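PDB 4CP6: choline binding protein PCPA from Streptococcus pneumoniae, which probably attaches to choline on the pneumococcal cell surface and presents a leucine-rich repeat domain there, serving as a vaccine antigen. Local coordinates for residues Glu249-Leu260 with Leu271-Lys282. Numbering follows the deposited sequence.
Sequences ESYKTPKETKEL and LKKLELNEGLEK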
loop_
_atom_site.group_PDB
_atom_site.type_symbol
_atom_site.label_atom_id
_atom_site.label_comp_id
_atom_site.label_asym_id
_atom_site.label_seq_id
_atom_site.Cartn_x
_atom_site.Cartn_y
_atom_site.Cartn_z
ATOM N N GLU A 249 -20.840 2.057 9.655
ATOM C CA GLU A 249 -20.940 0.669 10.115
ATOM C C GLU A 249 -21.304 -0.294 9.008
ATOM O O GLU A 249 -21.025 -1.494 9.121
ATOM C CB GLU A 249 -21.922 0.561 11.300
ATOM C CG GLU A 249 -21.384 1.212 12.558
ATOM C CD GLU A 249 -22.186 0.936 13.821
ATOM O OE1 GLU A 249 -23.018 0.002 13.815
ATOM O OE2 GLU A 249 -21.942 1.625 14.837
ATOM N N SER A 250 -21.967 0.183 7.946
ATOM C CA SER A 250 -22.367 -0.701 6.860
ATOM C C SER A 250 -22.039 -0.021 5.543
ATOM O O SER A 250 -21.970 1.209 5.471
ATOM C CB SER A 250 -23.857 -1.025 6.922
ATOM O OG SER A 250 -24.587 0.189 6.838
ATOM N N TYR A 251 -21.848 -0.814 4.508
ATOM C CA TYR A 251 -21.494 -0.290 3.187
ATOM C C TYR A 251 -21.923 -1.255 2.137
ATOM O O TYR A 251 -21.864 -2.481 2.344
ATOM C CB TYR A 251 -19.962 -0.074 3.092
ATOM C CG TYR A 251 -19.484 0.565 1.801
ATOM C CD1 TYR A 251 -19.682 1.920 1.561
ATOM C CD2 TYR A 251 -18.782 -0.176 0.847
ATOM C CE1 TYR A 251 -19.245 2.512 0.382
ATOM C CE2 TYR A 251 -18.328 0.408 -0.332
ATOM C CZ TYR A 251 -18.576 1.752 -0.560
ATOM O OH TYR A 251 -18.145 2.348 -1.706
ATOM N N LYS A 252 -22.355 -0.709 0.981
ATOM C CA LYS A 252 -22.719 -1.484 -0.171
ATOM C C LYS A 252 -21.865 -1.010 -1.348
ATOM O O LYS A 252 -21.878 0.174 -1.663
ATOM C CB LYS A 252 -24.209 -1.304 -0.536
ATOM C CG LYS A 252 -25.158 -1.772 0.559
ATOM C CD LYS A 252 -26.623 -1.586 0.152
ATOM C CE LYS A 252 -27.519 -1.627 1.363
ATOM N NZ LYS A 252 -28.412 -0.439 1.404
ATOM N N THR A 253 -21.121 -1.913 -1.998
ATOM C CA THR A 253 -20.360 -1.503 -3.178
ATOM C C THR A 253 -21.356 -1.158 -4.297
ATOM O O THR A 253 -22.437 -1.760 -4.423
ATOM C CB THR A 253 -19.381 -2.594 -3.607
ATOM O OG1 THR A 253 -20.104 -3.828 -3.821
ATOM C CG2 THR A 253 -18.273 -2.789 -2.610
ATOM N N PRO A 254 -20.981 -0.202 -5.167
ATOM C CA PRO A 254 -21.890 0.164 -6.272
ATOM C C PRO A 254 -22.061 -0.948 -7.282
ATOM O O PRO A 254 -21.223 -1.846 -7.398
ATOM C CB PRO A 254 -21.218 1.396 -6.902
ATOM C CG PRO A 254 -19.796 1.363 -6.450
ATOM C CD PRO A 254 -19.753 0.618 -5.136
ATOM N N LYS A 255 -23.190 -0.920 -8.019
ATOM C CA LYS A 255 -23.519 -1.968 -8.968
ATOM C C LYS A 255 -22.477 -2.190 -10.080
ATOM O O LYS A 255 -22.405 -3.286 -10.627
ATOM C CB LYS A 255 -24.918 -1.730 -9.581
ATOM C CG LYS A 255 -25.033 -0.455 -10.425
ATOM C CD LYS A 255 -26.367 -0.428 -11.174
ATOM C CE LYS A 255 -26.457 0.743 -12.115
ATOM N NZ LYS A 255 -27.759 0.755 -12.836
ATOM N N GLU A 256 -21.666 -1.156 -10.394
ATOM C CA GLU A 256 -20.661 -1.226 -11.455
ATOM C C GLU A 256 -19.397 -1.950 -11.034
ATOM O O GLU A 256 -18.611 -2.270 -11.895
ATOM C CB GLU A 256 -20.225 0.197 -11.862
ATOM C CG GLU A 256 -21.322 1.056 -12.494
ATOM C CD GLU A 256 -22.183 1.852 -11.528
ATOM O OE1 GLU A 256 -21.895 1.843 -10.309
ATOM O OE2 GLU A 256 -23.138 2.513 -12.003
ATOM N N THR A 257 -19.187 -2.171 -9.716
ATOM C CA THR A 257 -17.925 -2.759 -9.261
ATOM C C THR A 257 -17.655 -4.122 -9.856
ATOM O O THR A 257 -18.521 -5.003 -9.784
ATOM C CB THR A 257 -17.850 -2.799 -7.740
ATOM O OG1 THR A 257 -18.469 -1.659 -7.147
ATOM C CG2 THR A 257 -16.431 -2.943 -7.232
ATOM N N LYS A 258 -16.463 -4.310 -10.435
ATOM C CA LYS A 258 -16.027 -5.597 -10.988
ATOM C C LYS A 258 -14.923 -6.193 -10.099
ATOM O O LYS A 258 -14.754 -7.418 -10.052
ATOM C CB LYS A 258 -15.492 -5.441 -12.400
ATOM C CG LYS A 258 -16.563 -4.931 -13.366
ATOM C CD LYS A 258 -16.134 -5.098 -14.817
ATOM C CE LYS A 258 -17.323 -5.117 -15.755
ATOM N NZ LYS A 258 -17.619 -3.768 -16.312
ATOM N N GLU A 259 -14.140 -5.340 -9.421
ATOM C CA GLU A 259 -13.088 -5.872 -8.568
ATOM C C GLU A 259 -12.793 -4.987 -7.398
ATOM O O GLU A 259 -12.900 -3.743 -7.485
ATOM C CB GLU A 259 -11.806 -6.150 -9.370
ATOM C CG GLU A 259 -11.106 -4.912 -9.864
ATOM C CD GLU A 259 -9.796 -5.204 -10.575
ATOM O OE1 GLU A 259 -8.868 -5.775 -9.953
ATOM O OE2 GLU A 259 -9.706 -4.849 -11.769
ATOM N N LEU A 260 -12.341 -5.643 -6.297
ATOM C CA LEU A 260 -11.802 -4.940 -5.141
ATOM C C LEU A 260 -10.304 -5.048 -5.297
ATOM O O LEU A 260 -9.780 -6.168 -5.429
ATOM C CB LEU A 260 -12.243 -5.547 -3.812
ATOM C CG LEU A 260 -13.741 -5.750 -3.647
ATOM C CD1 LEU A 260 -14.034 -6.278 -2.276
ATOM C CD2 LEU A 260 -14.510 -4.440 -3.838
ATOM N N LEU A 271 -15.956 -0.690 9.713
ATOM C CA LEU A 271 -16.994 -1.376 8.972
ATOM C C LEU A 271 -17.406 -2.713 9.602
ATOM O O LEU A 271 -16.551 -3.565 9.824
ATOM C CB LEU A 271 -16.473 -1.579 7.531
ATOM C CG LEU A 271 -17.447 -2.091 6.507
ATOM C CD1 LEU A 271 -18.644 -1.132 6.330
ATOM C CD2 LEU A 271 -16.766 -2.277 5.163
ATOM N N LYS A 272 -18.720 -2.922 9.809
ATOM C CA LYS A 272 -19.242 -4.162 10.371
ATOM C C LYS A 272 -19.977 -4.999 9.363
ATOM O O LYS A 272 -19.966 -6.220 9.483
ATOM C CB LYS A 272 -20.217 -3.860 11.543
ATOM C CG LYS A 272 -19.563 -3.158 12.727
ATOM C CD LYS A 272 -20.581 -2.912 13.876
ATOM C CE LYS A 272 -19.826 -2.466 15.109
ATOM N NZ LYS A 272 -20.721 -2.268 16.294
ATOM N N LYS A 273 -20.657 -4.385 8.377
ATOM C CA LYS A 273 -21.439 -5.130 7.407
ATOM C C LYS A 273 -21.097 -4.641 6.008
ATOM O O LYS A 273 -21.190 -3.438 5.740
ATOM C CB LYS A 273 -22.942 -4.950 7.713
ATOM C CG LYS A 273 -23.876 -5.643 6.721
ATOM C CD LYS A 273 -25.333 -5.527 7.153
ATOM C CE LYS A 273 -26.247 -6.085 6.087
ATOM N NZ LYS A 273 -27.678 -5.884 6.423
ATOM N N LEU A 274 -20.696 -5.559 5.143
ATOM C CA LEU A 274 -20.322 -5.211 3.776
ATOM C C LEU A 274 -21.135 -6.038 2.822
ATOM O O LEU A 274 -21.157 -7.279 2.917
ATOM C CB LEU A 274 -18.831 -5.456 3.583
ATOM C CG LEU A 274 -18.270 -5.241 2.181
ATOM C CD1 LEU A 274 -18.506 -3.780 1.688
ATOM C CD2 LEU A 274 -16.793 -5.529 2.179
ATOM N N GLU A 275 -21.856 -5.364 1.921
ATOM C CA GLU A 275 -22.610 -6.079 0.907
ATOM C C GLU A 275 -21.961 -5.864 -0.430
ATOM O O GLU A 275 -21.873 -4.710 -0.863
ATOM C CB GLU A 275 -24.079 -5.658 0.868
ATOM C CG GLU A 275 -24.850 -6.256 2.025
ATOM C CD GLU A 275 -26.298 -5.847 1.993
ATOM O OE1 GLU A 275 -26.585 -4.693 2.383
ATOM O OE2 GLU A 275 -27.118 -6.624 1.455
ATOM N N LEU A 276 -21.440 -6.929 -1.042
ATOM C CA LEU A 276 -20.849 -6.836 -2.377
ATOM C C LEU A 276 -21.945 -7.012 -3.396
ATOM O O LEU A 276 -23.015 -7.589 -3.111
ATOM C CB LEU A 276 -19.699 -7.817 -2.582
ATOM C CG LEU A 276 -18.573 -7.692 -1.549
ATOM C CD1 LEU A 276 -17.483 -8.683 -1.818
ATOM C CD2 LEU A 276 -17.965 -6.300 -1.533
ATOM N N ASN A 277 -21.719 -6.453 -4.579
ATOM C CA ASN A 277 -22.751 -6.439 -5.599
ATOM C C ASN A 277 -22.632 -7.562 -6.625
ATOM O O ASN A 277 -21.523 -7.967 -6.992
ATOM C CB ASN A 277 -22.615 -5.133 -6.389
ATOM C CG ASN A 277 -21.224 -4.953 -6.984
ATOM O OD1 ASN A 277 -20.232 -4.766 -6.271
ATOM N ND2 ASN A 277 -21.062 -5.111 -8.286
ATOM N N GLU A 278 -23.783 -8.009 -7.190
ATOM C CA GLU A 278 -23.708 -8.882 -8.337
ATOM C C GLU A 278 -22.983 -8.111 -9.443
ATOM O O GLU A 278 -23.249 -6.910 -9.647
ATOM C CB GLU A 278 -25.101 -9.272 -8.839
ATOM C CG GLU A 278 -25.705 -10.409 -8.050
ATOM C CD GLU A 278 -24.804 -11.608 -7.808
ATOM O OE1 GLU A 278 -24.089 -12.039 -8.743
ATOM O OE2 GLU A 278 -24.867 -12.129 -6.673
ATOM N N GLY A 279 -22.087 -8.802 -10.128
ATOM C CA GLY A 279 -21.246 -8.239 -11.170
ATOM C C GLY A 279 -19.795 -8.207 -10.702
ATOM O O GLY A 279 -18.881 -8.197 -11.527
ATOM N N LEU A 280 -19.577 -8.195 -9.369
ATOM C CA LEU A 280 -18.209 -8.229 -8.820
ATOM C C LEU A 280 -17.624 -9.607 -9.111
ATOM O O LEU A 280 -18.245 -10.641 -8.835
ATOM C CB LEU A 280 -18.232 -7.927 -7.332
ATOM C CG LEU A 280 -16.875 -7.592 -6.731
ATOM C CD1 LEU A 280 -17.000 -6.447 -5.772
ATOM C CD2 LEU A 280 -16.298 -8.775 -6.047
ATOM N N GLU A 281 -16.434 -9.625 -9.710
ATOM C CA GLU A 281 -15.781 -10.865 -10.116
ATOM C C GLU A 281 -14.560 -11.246 -9.296
ATOM O O GLU A 281 -14.235 -12.428 -9.234
ATOM C CB GLU A 281 -15.299 -10.774 -11.573
ATOM C CG GLU A 281 -16.409 -10.492 -12.578
ATOM C CD GLU A 281 -15.934 -10.075 -13.961
ATOM O OE1 GLU A 281 -14.727 -9.786 -14.138
ATOM O OE2 GLU A 281 -16.790 -10.016 -14.871
ATOM N N LYS A 282 -13.847 -10.267 -8.755
ATOM C CA LYS A 282 -12.571 -10.527 -8.105
ATOM C C LYS A 282 -12.359 -9.740 -6.848
ATOM O O LYS A 282 -12.621 -8.533 -6.810
ATOM C CB LYS A 282 -11.464 -10.212 -9.146
ATOM C CG LYS A 282 -10.030 -10.311 -8.624
ATOM C CD LYS A 282 -9.075 -10.063 -9.784
ATOM C CE LYS A 282 -7.655 -10.305 -9.407
ATOM N NZ LYS A 282 -6.763 -10.022 -10.569
HETATM O O HOH W 1 -24.482 -3.298 3.769
HETATM O O HOH W 2 -23.467 -4.050 -3.211
HETATM O O HOH W 3 -24.178 -5.584 -12.162
HETATM O O HOH W 4 -7.037 -7.217 -11.465
#
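Asn277 reaches across to Thr253 and Thr257 where two successive coils of the leucine-rich repeat solenoid turn the same corner, just beyond the parallel pairing of strands 250-252 and 273-275. Its CG sits between the backbone N and the carbonyl carbon (chi1 56°), which directs the amide at the type I turn of Pro254 to Thr257. There OD1 accepts a short 2.6 Å bond from Thr253 OG1, while ND2 donates almost straight (169°) to a lone pair of Thr257 O at 3.0 Å. That acceptor lies practically in the amide plane, so bonds at both ends fix the rotation of the amide. The turn itself is tied by Thr257, whose OG1 and N both donate to Pro254 O from the same face of its carbonyl.

Inside the coil, Thr253 presents its methyl CG2 to Leu276 CD2, and Leu280 CD1 packs against Leu260 CD2 at 3.7 Å and against Thr257 CG2. Tyr251 holds CG anti to the backbone N (chi1 -176°), beside the carbonyl carbon, and in this setting its ring edge at CD2 meets Leu274 CD1, while the ring of Tyr242 packs edge-to-face with it. On the outer face Lys252 and Glu275 run side by side; Lys252 CE lies 3.4 Å from Glu275 OE1, and a water donates both to this carboxylate oxygen and to Tyr251 O.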